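Local coordinates for protein ribokinase (Giardia lamblia, PDB 6WHJ) that probably phosphorylates D-ribose at its 5-hydroxyl with ATP and a divalent cation, giving D-ribose 5-phosphate, at residues R17-Y22 with T98-I103; F73-L78 with I90-G95. All blocks are in the same frame, centred on the assembly; numbering follows the deposited sequence.

Interaction 1: R17-Y22 with T98-I103; sequences RDLVWY and TGNAGI. With EDO (1,2-ethanediol), chain F.
Strands 17-22 and 99-103 are the two central, parallel strands of the four-stranded lid sheet of a ribokinase, and R17 and D18 begin the pairing beside the predicted sugar site. Five backbone hydrogen bonds join them: R17 N to G99 O, A101 N to R17 O, L19 N to A101 O, I103 N to L19 O and W21 N to I103 O. The last, 2.8 Å from W21 N to I103 O, is nearly straight (170° at the hydrogen).

D18, A101, V20 and I103 share one face. V20 holds CG2 anti to the carbonyl carbon, against CB of I103 at 3.8 Å, and CD1 of I103 reaches back to 4.0 Å from CG of D18. Beta-branched V20 and I103 suit a buried strand pair. Beside them small A101 sets its methyl 3.7 Å from OD1 of D18, and the same OD1 accepts a hydrogen bond of 3.1 Å from O2 of a 1,2-ethanediol. That diol, probably from the crystallisation liquor, also bonds to N16 and E146, both predicted substrate ligands, so it probably occupies part of the sugar pocket.

R17, L19 and N100 lie on the other face. CD1 of L19 comes 4.1 Å from ND2 of N100, whereas the bend of R17 at chi2 (54°) carries its guanidinium away to S39 and E76. W21 turns the edge of its ring to the strand, CE3 standing 3.6 Å from I103 O in the ring plane. Across the dimer NE1 of W21 bonds to OD1 of N100 of the second subunit, its ring packs on the bare backbone of G102 there, and N100 here receives the reciprocal bond. Such a lid, covering the sugar on one face and pairing with its twin on the other, is characteristic of dimeric ribokinases.

Interaction 2: F73-L78 with I90-G95; sequences FGDEIL and IKQVSG
A helix packs here against the edge strand of the large sheet, through a contact that is apolar at its buried end and polar toward the surface. The axes of helix 73-78 and strand 91-93 run antiparallel and come no closer than 9.7 Å, so side chains bridge the gap.

L78 and I90 make the apolar end. CD1 of L78 meets CG2 of I90 at 3.5 Å, the two side chains lying alongside and pointing opposite ways. I90 presents that methyl while also resting on F64 and V68 of the neighbouring strand, a place suited to a branched hydrocarbon.

Strand 62-69, helix 72-84 and strand 91-93 form one beta-alpha-beta crossover of the Rossmann-like PfkB kinase fold, which explains why the helix runs against the direction of the strand beside it. Q92 extends its chain from the strand to the helix, CD anti to CA (chi2 -171°). NE2 of Q92 passes 3.4 Å from the carbonyl carbon of G74, where the absence of a side chain leaves room for the amide.

NE2 of Q92 then donates to OD1 of D75 over 2.9 Å, with 168° at the hydrogen. The acceptor lies in the amide plane, but the amide meets D75 from above the carboxylate plane, the two planes being 87° apart. G69 O at the end of strand 62-69 is a second acceptor for NE2, fixing the turn of the amide. Glutamine is long enough to serve both acceptors without bringing a charge. OE1 of Q92 lies 3.8 Å from CD2 of L78, beside the apolar end of the contact.

How the interactions relate
Interaction 1 is the more buried contact, held by regular backbone pairing within the small lid sheet; interaction 2 is only partly buried, and side chains alone join a helix to the edge of the large sheet. One faces the predicted sugar site and the second subunit, while the other meets no second chain. Their centres lie about 16 Å apart, yet they touch: NH1 of R17 forms a salt bridge with OE2 of E76 at 3.0 Å, and F73 packs on R17 and T98. Helix 72-84 is thus shared ground between lid and main domain, and strand 91-93 leads along the chain into strand 99-105, nesting interaction 2 inside the loop closed by interaction 1.

Interaction 1: R17-Y22 with T98-I103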
loop_
_atom_site.group_PDB
_atom_site.type_symbol
_atom_site.label_atom_id
_atom_site.label_comp_id
_atom_site.label_asym_id
_atom_site.label_seq_id
_atom_site.Cartn_x
_atom_site.Cartn_y
_atom_site.Cartn_z
ATOM N N ARG B 17 0.507 -10.629 3.834
ATOM C CA ARG B 17 0.640 -9.631 4.885
ATOM C C ARG B 17 -0.097 -8.378 4.416
ATOM O O ARG B 17 0.269 -7.775 3.398
ATOM C CB ARG B 17 2.112 -9.338 5.179
ATOM C CG ARG B 17 2.345 -8.398 6.354
ATOM C CD ARG B 17 1.629 -8.912 7.571
ATOM N NE ARG B 17 1.880 -8.124 8.776
ATOM C CZ ARG B 17 2.602 -8.529 9.818
ATOM N NH1 ARG B 17 3.161 -9.737 9.827
ATOM N NH2 ARG B 17 2.752 -7.724 10.865
ATOM N N ASP B 18 -1.157 -8.012 5.127
ATOM C CA ASP B 18 -1.978 -6.868 4.747
ATOM C C ASP B 18 -1.307 -5.580 5.219
ATOM O O ASP B 18 -1.027 -5.421 6.412
ATOM C CB ASP B 18 -3.368 -7.000 5.365
ATOM C CG ASP B 18 -4.275 -7.969 4.615
ATOM O OD1 ASP B 18 -3.954 -8.383 3.481
ATOM O OD2 ASP B 18 -5.313 -8.350 5.198
ATOM N N LEU B 19 -0.993 -4.686 4.287
ATOM C CA LEU B 19 -0.468 -3.363 4.624
ATOM C C LEU B 19 -1.545 -2.333 4.304
ATOM O O LEU B 19 -1.843 -2.080 3.130
ATOM C CB LEU B 19 0.831 -3.074 3.883
ATOM C CG LEU B 19 1.885 -4.177 3.979
ATOM C CD1 LEU B 19 3.041 -3.910 3.022
ATOM C CD2 LEU B 19 2.365 -4.258 5.396
ATOM N N VAL B 20 -2.097 -1.717 5.348
ATOM C CA VAL B 20 -3.368 -1.005 5.278
ATOM C C VAL B 20 -3.163 0.435 5.720
ATOM O O VAL B 20 -2.568 0.685 6.773
ATOM C CB VAL B 20 -4.440 -1.687 6.153
ATOM C CG1 VAL B 20 -5.747 -0.913 6.105
ATOM C CG2 VAL B 20 -4.671 -3.106 5.682
ATOM N N TRP B 21 -3.658 1.373 4.919
ATOM C CA TRP B 21 -3.675 2.788 5.270
ATOM C C TRP B 21 -5.118 3.265 5.370
ATOM O O TRP B 21 -5.915 3.048 4.450
ATOM C CB TRP B 21 -2.906 3.632 4.243
ATOM C CG TRP B 21 -1.409 3.457 4.284
ATOM C CD1 TRP B 21 -0.506 4.256 4.925
ATOM C CD2 TRP B 21 -0.652 2.416 3.663
ATOM N NE1 TRP B 21 0.765 3.780 4.736
ATOM C CE2 TRP B 21 0.706 2.650 3.966
ATOM C CE3 TRP B 21 -0.989 1.305 2.880
ATOM C CZ2 TRP B 21 1.724 1.811 3.523
ATOM C CZ3 TRP B 21 0.027 0.478 2.432
ATOM C CH2 TRP B 21 1.365 0.735 2.756
ATOM N N TYR B 22 -5.439 3.939 6.467
ATOM C CA TYR B 22 -6.778 4.459 6.711
ATOM C C TYR B 22 -6.782 5.936 6.359
ATOM O O TYR B 22 -6.034 6.724 6.948
ATOM C CB TYR B 22 -7.212 4.233 8.162
ATOM C CG TYR B 22 -7.400 2.769 8.476
ATOM C CD1 TYR B 22 -6.324 1.967 8.856
ATOM C CD2 TYR B 22 -8.651 2.174 8.350
ATOM C CE1 TYR B 22 -6.498 0.618 9.117
ATOM C CE2 TYR B 22 -8.838 0.829 8.603
ATOM C CZ TYR B 22 -7.764 0.051 8.981
ATOM O OH TYR B 22 -7.969 -1.294 9.228
ATOM N N THR B 98 7.300 -13.152 0.769
ATOM C CA THR B 98 5.939 -13.406 1.226
ATOM C C THR B 98 4.971 -12.438 0.549
ATOM O O THR B 98 5.293 -11.268 0.328
ATOM C CB THR B 98 5.864 -13.263 2.749
ATOM O OG1 THR B 98 6.653 -14.288 3.363
ATOM C CG2 THR B 98 4.419 -13.374 3.250
ATOM N N GLY B 99 3.804 -12.946 0.162
ATOM C CA GLY B 99 2.814 -12.096 -0.473
ATOM C C GLY B 99 2.341 -10.985 0.446
ATOM O O GLY B 99 2.366 -11.108 1.674
ATOM N N ASN B 100 1.933 -9.871 -0.159
ATOM C CA ASN B 100 1.340 -8.784 0.608
ATOM C C ASN B 100 0.204 -8.145 -0.182
ATOM O O ASN B 100 -0.048 -8.469 -1.347
ATOM C CB ASN B 100 2.352 -7.706 1.038
ATOM C CG ASN B 100 3.039 -7.005 -0.127
ATOM O OD1 ASN B 100 2.451 -6.769 -1.181
ATOM N ND2 ASN B 100 4.262 -6.559 0.115
ATOM N N ALA B 101 -0.486 -7.228 0.489
ATOM C CA ALA B 101 -1.531 -6.409 -0.104
ATOM C C ALA B 101 -1.383 -4.981 0.405
ATOM O O ALA B 101 -1.230 -4.763 1.615
ATOM C CB ALA B 101 -2.922 -6.955 0.247
ATOM N N GLY B 102 -1.450 -4.017 -0.513
ATOM C CA GLY B 102 -1.479 -2.614 -0.163
ATOM C C GLY B 102 -2.908 -2.122 -0.238
ATOM O O GLY B 102 -3.511 -2.102 -1.311
ATOM N N ILE B 103 -3.445 -1.715 0.909
ATOM C CA ILE B 103 -4.874 -1.491 1.065
ATOM C C ILE B 103 -5.120 -0.056 1.508
ATOM O O ILE B 103 -4.457 0.438 2.426
ATOM C CB ILE B 103 -5.486 -2.497 2.060
ATOM C CG1 ILE B 103 -5.242 -3.931 1.570
ATOM C CG2 ILE B 103 -6.972 -2.221 2.276
ATOM C CD1 ILE B 103 -5.783 -5.004 2.477
HETATM C C1 EDO F . -7.516 -10.563 1.057
HETATM O O1 EDO F . -7.329 -10.257 -0.333
HETATM C C2 EDO F . -6.425 -9.897 1.892
HETATM O O2 EDO F . -5.169 -10.077 1.223
#

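Interaction 2: F73-L78 with I90-G95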
loop_
_atom_site.group_PDB
_atom_site.type_symbol
_atom_site.label_atom_id
_atom_site.label_comp_id
_atom_site.label_asym_id
_atom_site.label_seq_id
_atom_site.Cartn_x
_atom_site.Cartn_y
_atom_site.Cartn_z
ATOM N N PHE B 73 8.155 -11.757 7.415
ATOM C CA PHE B 73 6.726 -12.047 7.346
ATOM C C PHE B 73 6.456 -13.545 7.272
ATOM O O PHE B 73 5.500 -14.041 7.877
ATOM C CB PHE B 73 6.097 -11.334 6.148
ATOM C CG PHE B 73 5.983 -9.842 6.312
ATOM C CD1 PHE B 73 6.115 -9.249 7.560
ATOM C CD2 PHE B 73 5.719 -9.033 5.215
ATOM C CE1 PHE B 73 6.008 -7.881 7.713
ATOM C CE2 PHE B 73 5.599 -7.659 5.360
ATOM C CZ PHE B 73 5.739 -7.086 6.613
ATOM N N GLY B 74 7.265 -14.279 6.506
ATOM C CA GLY B 74 7.082 -15.718 6.427
ATOM C C GLY B 74 7.364 -16.414 7.746
ATOM O O GLY B 74 6.636 -17.328 8.143
ATOM N N ASP B 75 8.410 -15.982 8.453
ATOM C CA ASP B 75 8.700 -16.567 9.757
ATOM C C ASP B 75 7.585 -16.266 10.749
ATOM O O ASP B 75 7.184 -17.143 11.525
ATOM C CB ASP B 75 10.031 -16.036 10.296
ATOM C CG ASP B 75 11.228 -16.445 9.446
ATOM O OD1 ASP B 75 11.163 -17.478 8.748
ATOM O OD2 ASP B 75 12.255 -15.735 9.497
ATOM N N GLU B 76 7.042 -15.044 10.710
ATOM C CA GLU B 76 6.030 -14.662 11.689
ATOM C C GLU B 76 4.733 -15.441 11.507
ATOM O O GLU B 76 4.065 -15.755 12.496
ATOM C CB GLU B 76 5.748 -13.157 11.617
ATOM C CG GLU B 76 6.956 -12.277 11.960
ATOM C CD GLU B 76 6.619 -10.795 12.066
ATOM O OE1 GLU B 76 7.498 -10.012 12.519
ATOM O OE2 GLU B 76 5.497 -10.410 11.652
ATOM N N ILE B 77 4.361 -15.779 10.270
ATOM C CA ILE B 77 3.087 -16.461 10.098
ATOM C C ILE B 77 3.202 -17.937 10.482
ATOM O O ILE B 77 2.250 -18.510 11.027
ATOM C CB ILE B 77 2.534 -16.254 8.671
ATOM C CG1 ILE B 77 1.127 -16.834 8.562
ATOM C CG2 ILE B 77 3.437 -16.861 7.618
ATOM C CD1 ILE B 77 0.133 -16.225 9.569
ATOM N N LEU B 78 4.358 -18.571 10.249
ATOM C CA LEU B 78 4.559 -19.928 10.758
ATOM C C LEU B 78 4.483 -19.958 12.274
ATOM O O LEU B 78 3.890 -20.877 12.855
ATOM C CB LEU B 78 5.910 -20.495 10.328
ATOM C CG LEU B 78 5.982 -21.348 9.073
ATOM C CD1 LEU B 78 5.908 -20.448 7.853
ATOM C CD2 LEU B 78 7.243 -22.181 9.074
ATOM N N ILE B 90 2.965 -25.003 5.622
ATOM C CA ILE B 90 3.418 -23.754 5.015
ATOM C C ILE B 90 4.876 -23.908 4.597
ATOM O O ILE B 90 5.776 -24.030 5.438
ATOM C CB ILE B 90 3.241 -22.547 5.955
ATOM C CG1 ILE B 90 1.785 -22.404 6.399
ATOM C CG2 ILE B 90 3.726 -21.304 5.273
ATOM C CD1 ILE B 90 1.575 -21.387 7.491
ATOM N N LYS B 91 5.106 -23.975 3.292
ATOM C CA LYS B 91 6.445 -24.095 2.750
ATOM C C LYS B 91 7.073 -22.713 2.585
ATOM O O LYS B 91 6.463 -21.815 2.001
ATOM C CB LYS B 91 6.379 -24.825 1.412
ATOM C CG LYS B 91 5.930 -26.299 1.504
ATOM C CD LYS B 91 6.636 -27.119 2.593
ATOM C CE LYS B 91 5.952 -28.485 2.726
ATOM N NZ LYS B 91 6.439 -29.361 3.839
ATOM N N GLN B 92 8.300 -22.539 3.074
ATOM C CA GLN B 92 9.019 -21.283 2.886
ATOM C C GLN B 92 9.939 -21.402 1.673
ATOM O O GLN B 92 10.791 -22.292 1.630
ATOM C CB GLN B 92 9.809 -20.911 4.140
ATOM C CG GLN B 92 8.914 -20.347 5.221
ATOM C CD GLN B 92 9.666 -19.761 6.401
ATOM O OE1 GLN B 92 10.138 -20.476 7.288
ATOM N NE2 GLN B 92 9.773 -18.432 6.417
ATOM N N VAL B 93 9.779 -20.498 0.701
ATOM C CA VAL B 93 10.499 -20.543 -0.570
ATOM C C VAL B 93 11.347 -19.285 -0.728
ATOM O O VAL B 93 11.042 -18.230 -0.165
ATOM C CB VAL B 93 9.542 -20.694 -1.782
ATOM C CG1 VAL B 93 8.677 -21.932 -1.635
ATOM C CG2 VAL B 93 8.681 -19.470 -1.935
ATOM N N SER B 94 12.427 -19.402 -1.498
ATOM C CA SER B 94 13.340 -18.285 -1.725
ATOM C C SER B 94 13.082 -17.560 -3.038
ATOM O O SER B 94 13.735 -16.542 -3.304
ATOM C CB SER B 94 14.801 -18.754 -1.690
ATOM O OG SER B 94 14.988 -19.871 -2.535
ATOM N N GLY B 95 12.168 -18.064 -3.867
ATOM C CA GLY B 95 11.961 -17.461 -5.176
ATOM C C GLY B 95 11.370 -16.065 -5.079
ATOM O O GLY B 95 11.769 -15.157 -5.811
#